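Local structure of hypothetical protein (Uncultured marine organism, 2OD6) at residues E38-N50 / V62-N76. The protein is of unknown function but adopts a dimeric ferredoxin-like fold and, in the crystal, holds a long-chain oxo fatty acid in a pocket between sheet and helices. Residues are numbered along the deposited sequence; the frame is centred on the assembly and turned at random.
Sequences EMKSRGLLKFSMN and VMTYEYKDRASFEAN. With OHA (10-oxohexadecanoic acid), chain E; EDO (1,2-ethanediol), chain F.
Tyr65 lies alongside Phe47, the two side chains pointing the same way from neighbouring antiparallel strands, and its course from CB to hydroxyl illustrates how a hairpin can line a lipid pocket. Tyr65 CB rests against Leu44 CD1, 3.9 Å away. With CG turned anti to the carbonyl carbon (chi1 -62°), the ring stands between protein and ligand: Tyr65 CD2 touches CE of the selenomethionine Met39 at 3.6 Å, CE2 takes CD1 of Phe47 on one face, and C15 of 10-oxohexadecanoic acid lies over the opposite face, toward its rim. The Phe47 ring presents its edge in an offset edge-to-face pair, planes 62° apart, while its other neighbours include Trp35. At the tip, Tyr65 OH donates to the keto oxygen O1 of the fatty acid at 3.2 Å, in the plane of the ring. A phenylalanine here, lacking the hydroxyl, would probably leave that keto oxygen without its tyrosine donor. Two residues further along the strand, on the same face, Tyr67 OH gives a 2.6 Å bond to carboxyl atom O2. The strands belong to a four-stranded antiparallel ferredoxin-like sheet, whose helices 18-40 and 70-85 pack over the face carrying these tyrosines. A classic beta bulge, Leu45 and Lys46 both facing Glu66, interrupts the hairpin register, and Gly43 ends helix 18-40 in a Schellman motif. On the reverse face Ser48 OG and Thr64 OG1 share a hydrogen bond of 2.7 Å, and Asn50 ND2 reaches both Ser48 OG and, at 2.8 Å, Val62 O. Nearby, water 2 links Lys46 to Glu66, whose OE1 forms a salt bridge with Lys46 of the second subunit.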
loop_
_atom_site.group_PDB
_atom_site.type_symbol
_atom_site.label_atom_id
_atom_site.label_comp_id
_atom_site.label_asym_id
_atom_site.label_seq_id
_atom_site.Cartn_x
_atom_site.Cartn_y
_atom_site.Cartn_z
ATOM N N GLU A 38 5.826 -4.780 19.885
ATOM C CA GLU A 38 7.077 -5.451 19.531
ATOM C C GLU A 38 7.667 -4.917 18.249
ATOM O O GLU A 38 8.872 -4.666 18.167
ATOM C CB GLU A 38 6.865 -6.958 19.427
ATOM C CG GLU A 38 6.553 -7.601 20.744
ATOM C CD GLU A 38 7.721 -7.614 21.730
ATOM O OE1 GLU A 38 8.875 -7.342 21.351
ATOM O OE2 GLU A 38 7.472 -7.923 22.902
HETATM N N MSE A 39 6.817 -4.738 17.248
HETATM C CA MSE A 39 7.263 -4.244 15.941
HETATM C C MSE A 39 7.730 -2.779 15.972
HETATM O O MSE A 39 8.725 -2.412 15.338
HETATM C CB MSE A 39 6.152 -4.448 14.886
HETATM C CG MSE A 39 5.877 -5.867 14.612
HETATM SE SE MSE A 39 4.674 -6.200 13.117
HETATM C CE MSE A 39 5.894 -6.133 11.549
ATOM N N LYS A 40 7.033 -1.946 16.727
ATOM C CA LYS A 40 7.421 -0.569 16.832
ATOM C C LYS A 40 8.719 -0.434 17.566
ATOM O O LYS A 40 9.528 0.429 17.216
ATOM C CB LYS A 40 6.339 0.279 17.488
ATOM C CG LYS A 40 5.112 0.448 16.616
ATOM C CD LYS A 40 4.310 1.637 17.071
ATOM C CE LYS A 40 3.196 1.945 16.078
ATOM N NZ LYS A 40 2.266 2.925 16.714
ATOM N N SER A 41 8.963 -1.296 18.566
ATOM C CA SER A 41 10.235 -1.252 19.292
ATOM C C SER A 41 11.388 -1.648 18.374
ATOM O O SER A 41 12.542 -1.407 18.712
ATOM C CB SER A 41 10.220 -2.182 20.505
ATOM O OG SER A 41 10.317 -3.541 20.081
ATOM N N ARG A 42 11.066 -2.279 17.243
ATOM C CA ARG A 42 12.042 -2.661 16.220
ATOM C C ARG A 42 12.046 -1.764 15.003
ATOM O O ARG A 42 12.720 -2.070 14.008
ATOM C CB ARG A 42 11.783 -4.103 15.807
ATOM C CG ARG A 42 12.057 -5.068 16.913
ATOM C CD ARG A 42 11.565 -6.446 16.555
ATOM N NE ARG A 42 12.043 -7.418 17.516
ATOM C CZ ARG A 42 11.505 -7.644 18.713
ATOM N NH1 ARG A 42 10.447 -6.971 19.132
ATOM N NH2 ARG A 42 12.054 -8.545 19.508
ATOM N N GLY A 43 11.281 -0.673 15.056
ATOM C CA GLY A 43 11.291 0.333 13.973
ATOM C C GLY A 43 10.150 0.345 12.970
ATOM O O GLY A 43 10.248 1.017 11.956
ATOM N N LEU A 44 9.083 -0.394 13.236
ATOM C CA LEU A 44 7.798 -0.195 12.566
ATOM C C LEU A 44 7.304 1.199 12.902
ATOM O O LEU A 44 7.211 1.567 14.069
ATOM C CB LEU A 44 6.740 -1.220 13.019
ATOM C CG LEU A 44 5.387 -1.218 12.259
ATOM C CD1 LEU A 44 5.500 -1.767 10.861
ATOM C CD2 LEU A 44 4.369 -2.009 13.041
ATOM N N LEU A 45 7.013 1.985 11.869
ATOM C CA LEU A 45 6.480 3.339 12.077
ATOM C C LEU A 45 4.937 3.325 12.144
ATOM O O LEU A 45 4.342 4.024 12.973
ATOM C CB LEU A 45 6.985 4.306 10.991
ATOM C CG LEU A 45 8.449 4.769 10.927
ATOM C CD1 LEU A 45 8.634 5.569 9.603
ATOM C CD2 LEU A 45 8.922 5.577 12.153
ATOM N N LYS A 46 4.307 2.493 11.316
ATOM C CA LYS A 46 2.867 2.473 11.186
ATOM C C LYS A 46 2.433 1.158 10.588
ATOM O O LYS A 46 3.147 0.564 9.736
ATOM C CB LYS A 46 2.375 3.641 10.308
ATOM C CG LYS A 46 0.869 3.800 10.229
ATOM C CD LYS A 46 0.457 4.945 9.285
ATOM C CE LYS A 46 -0.934 4.694 8.653
ATOM N NZ LYS A 46 -1.342 5.874 7.874
ATOM N N PHE A 47 1.264 0.693 11.050
ATOM C CA PHE A 47 0.558 -0.438 10.429
ATOM C C PHE A 47 -0.872 -0.013 10.012
ATOM O O PHE A 47 -1.484 0.811 10.680
ATOM C CB PHE A 47 0.457 -1.588 11.410
ATOM C CG PHE A 47 -0.458 -2.689 10.961
ATOM C CD1 PHE A 47 0.025 -3.715 10.196
ATOM C CD2 PHE A 47 -1.814 -2.711 11.346
ATOM C CE1 PHE A 47 -0.808 -4.739 9.780
ATOM C CE2 PHE A 47 -2.659 -3.738 10.937
ATOM C CZ PHE A 47 -2.146 -4.761 10.170
ATOM N N SER A 48 -1.407 -0.598 8.924
ATOM C CA SER A 48 -2.833 -0.378 8.549
ATOM C C SER A 48 -3.367 -1.586 7.910
ATOM O O SER A 48 -2.591 -2.315 7.333
ATOM C CB SER A 48 -3.047 0.885 7.688
ATOM O OG SER A 48 -2.597 0.743 6.352
HETATM N N MSE A 49 -4.670 -1.832 8.101
HETATM C CA MSE A 49 -5.396 -2.908 7.404
HETATM C C MSE A 49 -6.514 -2.223 6.622
HETATM O O MSE A 49 -7.196 -1.364 7.145
HETATM C CB MSE A 49 -5.896 -3.994 8.386
HETATM C CG MSE A 49 -6.710 -5.089 7.815
HETATM SE SE MSE A 49 -6.461 -6.557 9.098
HETATM C CE MSE A 49 -7.002 -5.463 10.717
ATOM N N ASN A 50 -6.751 -2.670 5.375
ATOM C CA ASN A 50 -7.602 -1.895 4.435
ATOM C C ASN A 50 -8.441 -2.837 3.710
ATOM O O ASN A 50 -7.869 -3.768 3.205
ATOM C CB ASN A 50 -6.697 -1.127 3.451
ATOM C CG ASN A 50 -5.694 -0.229 4.148
ATOM O OD1 ASN A 50 -6.007 0.920 4.449
ATOM N ND2 ASN A 50 -4.432 -0.750 4.393
ATOM N N VAL A 62 -5.670 -5.277 2.410
ATOM C CA VAL A 62 -4.274 -4.994 2.243
ATOM C C VAL A 62 -3.748 -4.443 3.568
ATOM O O VAL A 62 -4.282 -3.486 4.116
ATOM C CB VAL A 62 -3.999 -3.960 1.084
ATOM C CG1 VAL A 62 -2.493 -3.551 1.016
ATOM C CG2 VAL A 62 -4.446 -4.561 -0.246
HETATM N N MSE A 63 -2.659 -5.049 4.036
HETATM C CA MSE A 63 -1.958 -4.657 5.224
HETATM C C MSE A 63 -0.659 -3.903 4.884
HETATM O O MSE A 63 0.165 -4.370 4.065
HETATM C CB MSE A 63 -1.713 -5.917 6.036
HETATM C CG MSE A 63 -3.032 -6.522 6.522
HETATM SE SE MSE A 63 -2.600 -8.025 7.690
HETATM C CE MSE A 63 -2.010 -9.286 6.435
ATOM N N THR A 64 -0.452 -2.733 5.454
ATOM C CA THR A 64 0.714 -2.017 5.127
ATOM C C THR A 64 1.583 -1.960 6.387
ATOM O O THR A 64 1.077 -1.711 7.467
ATOM C CB THR A 64 0.405 -0.583 4.614
ATOM O OG1 THR A 64 -0.046 0.188 5.719
ATOM C CG2 THR A 64 -0.665 -0.596 3.515
ATOM N N TYR A 65 2.882 -2.224 6.226
ATOM C CA TYR A 65 3.876 -2.096 7.281
ATOM C C TYR A 65 4.872 -1.024 6.871
ATOM O O TYR A 65 5.576 -1.187 5.885
ATOM C CB TYR A 65 4.596 -3.420 7.423
ATOM C CG TYR A 65 3.706 -4.522 7.807
ATOM C CD1 TYR A 65 3.026 -5.235 6.820
ATOM C CD2 TYR A 65 3.493 -4.862 9.137
ATOM C CE1 TYR A 65 2.154 -6.297 7.136
ATOM C CE2 TYR A 65 2.610 -5.950 9.469
ATOM C CZ TYR A 65 1.967 -6.628 8.457
ATOM O OH TYR A 65 1.133 -7.637 8.777
ATOM N N GLU A 66 4.925 0.083 7.574
ATOM C CA GLU A 66 5.818 1.140 7.212
ATOM C C GLU A 66 7.007 1.122 8.181
ATOM O O GLU A 66 6.844 1.423 9.350
ATOM C CB GLU A 66 5.120 2.497 7.315
ATOM C CG GLU A 66 4.190 2.777 6.151
ATOM C CD GLU A 66 3.315 3.966 6.361
ATOM O OE1 GLU A 66 3.808 5.083 6.674
ATOM O OE2 GLU A 66 2.104 3.767 6.185
ATOM N N TYR A 67 8.189 0.787 7.669
ATOM C CA TYR A 67 9.398 0.738 8.456
ATOM C C TYR A 67 10.328 1.940 8.256
ATOM O O TYR A 67 10.348 2.584 7.194
ATOM C CB TYR A 67 10.159 -0.523 8.123
ATOM C CG TYR A 67 9.349 -1.811 8.178
ATOM C CD1 TYR A 67 9.076 -2.426 9.382
ATOM C CD2 TYR A 67 8.900 -2.427 7.016
ATOM C CE1 TYR A 67 8.347 -3.625 9.437
ATOM C CE2 TYR A 67 8.199 -3.623 7.067
ATOM C CZ TYR A 67 7.952 -4.218 8.286
ATOM O OH TYR A 67 7.278 -5.416 8.363
ATOM N N LYS A 68 11.128 2.208 9.275
ATOM C CA LYS A 68 12.076 3.321 9.274
ATOM C C LYS A 68 13.103 3.155 8.150
ATOM O O LYS A 68 13.529 4.127 7.531
ATOM C CB LYS A 68 12.781 3.357 10.641
ATOM C CG LYS A 68 13.561 4.606 11.032
ATOM C CD LYS A 68 14.087 4.480 12.522
ATOM C CE LYS A 68 15.590 4.097 12.666
ATOM N NZ LYS A 68 16.209 3.928 14.115
ATOM N N ASP A 69 13.507 1.913 7.894
ATOM C CA ASP A 69 14.653 1.650 7.008
ATOM C C ASP A 69 14.811 0.172 6.814
ATOM O O ASP A 69 14.034 -0.603 7.356
ATOM C CB ASP A 69 15.963 2.258 7.545
ATOM C CG ASP A 69 16.257 1.928 9.028
ATOM O OD1 ASP A 69 15.851 0.878 9.543
ATOM O OD2 ASP A 69 16.960 2.735 9.663
ATOM N N ARG A 70 15.828 -0.213 6.050
ATOM C CA ARG A 70 16.148 -1.640 5.786
ATOM C C ARG A 70 16.418 -2.445 7.049
ATOM O O ARG A 70 15.940 -3.552 7.171
ATOM C CB ARG A 70 17.358 -1.754 4.858
ATOM C CG ARG A 70 17.660 -3.176 4.383
ATOM C CD ARG A 70 18.891 -3.236 3.467
ATOM N N ALA A 71 17.215 -1.910 7.971
ATOM C CA ALA A 71 17.544 -2.608 9.227
ATOM C C ALA A 71 16.310 -2.844 10.062
ATOM O O ALA A 71 16.185 -3.897 10.673
ATOM C CB ALA A 71 18.616 -1.820 10.051
ATOM N N SER A 72 15.381 -1.885 10.068
ATOM C CA SER A 72 14.149 -2.029 10.844
ATOM C C SER A 72 13.234 -3.066 10.213
ATOM O O SER A 72 12.624 -3.867 10.927
ATOM C CB SER A 72 13.422 -0.694 10.969
ATOM O OG SER A 72 14.268 0.241 11.576
ATOM N N PHE A 73 13.128 -3.039 8.884
ATOM C CA PHE A 73 12.401 -4.082 8.157
ATOM C C PHE A 73 12.942 -5.472 8.518
ATOM O O PHE A 73 12.174 -6.368 8.907
ATOM C CB PHE A 73 12.452 -3.847 6.631
ATOM C CG PHE A 73 12.221 -5.102 5.824
ATOM C CD1 PHE A 73 10.938 -5.627 5.681
ATOM C CD2 PHE A 73 13.284 -5.747 5.213
ATOM C CE1 PHE A 73 10.724 -6.788 4.965
ATOM C CE2 PHE A 73 13.075 -6.918 4.491
ATOM C CZ PHE A 73 11.801 -7.438 4.365
ATOM N N GLU A 74 14.270 -5.631 8.431
ATOM C CA GLU A 74 14.901 -6.909 8.704
ATOM C C GLU A 74 14.672 -7.410 10.141
ATOM O O GLU A 74 14.450 -8.605 10.349
ATOM C CB GLU A 74 16.400 -6.848 8.369
ATOM C CG GLU A 74 16.673 -6.791 6.857
ATOM C CD GLU A 74 18.156 -6.644 6.497
ATOM O OE1 GLU A 74 18.999 -6.723 7.404
ATOM O OE2 GLU A 74 18.468 -6.428 5.304
ATOM N N ALA A 75 14.748 -6.512 11.125
ATOM C CA ALA A 75 14.529 -6.862 12.527
ATOM C C ALA A 75 13.094 -7.288 12.746
ATOM O O ALA A 75 12.803 -8.133 13.578
ATOM C CB ALA A 75 14.855 -5.687 13.435
ATOM N N ASN A 76 12.190 -6.678 12.009
ATOM C CA ASN A 76 10.778 -7.012 12.105
ATOM C C ASN A 76 10.398 -8.356 11.482
ATOM O O ASN A 76 9.630 -9.110 12.084
ATOM C CB ASN A 76 9.940 -5.851 11.555
ATOM C CG ASN A 76 9.654 -4.811 12.623
ATOM O OD1 ASN A 76 8.950 -5.102 13.570
ATOM N ND2 ASN A 76 10.234 -3.627 12.500
HETATM O O2 OHA E . 7.109 -6.525 6.068
HETATM C C16 OHA E . 6.599 -7.631 5.911
HETATM O O3 OHA E . 6.930 -8.250 4.800
HETATM C C15 OHA E . 5.682 -8.295 6.928
HETATM C C14 OHA E . 4.807 -9.393 6.295
HETATM C C13 OHA E . 4.045 -10.298 7.296
HETATM C C12 OHA E . 2.521 -10.376 7.066
HETATM C C11 OHA E . 1.826 -11.615 7.693
HETATM C C10 OHA E . 0.520 -11.343 8.469
HETATM C C9 OHA E . 0.826 -10.839 9.897
HETATM C C8 OHA E . -0.326 -10.132 10.649
HETATM C C7 OHA E . 0.186 -9.466 11.934
HETATM O O1 OHA E . 0.648 -8.328 11.912
HETATM C C6 OHA E . 0.178 -10.154 13.282
HETATM C C5 OHA E . -0.526 -11.510 13.277
HETATM C C4 OHA E . -0.585 -12.085 14.704
HETATM C C3 OHA E . -1.414 -13.374 14.871
HETATM C C2 OHA E . -2.864 -13.308 14.372
HETATM C C1 OHA E . -3.087 -14.302 13.241
HETATM C C1 EDO F . 16.793 -6.274 2.641
HETATM O O1 EDO F . 16.797 -7.614 3.139
HETATM C C2 EDO F . 16.902 -6.319 1.118
HETATM O O2 EDO F . 17.021 -4.989 0.590
HETATM O O HOH W 1 14.191 -9.091 15.677
HETATM O O HOH W 2 0.954 6.410 6.092
#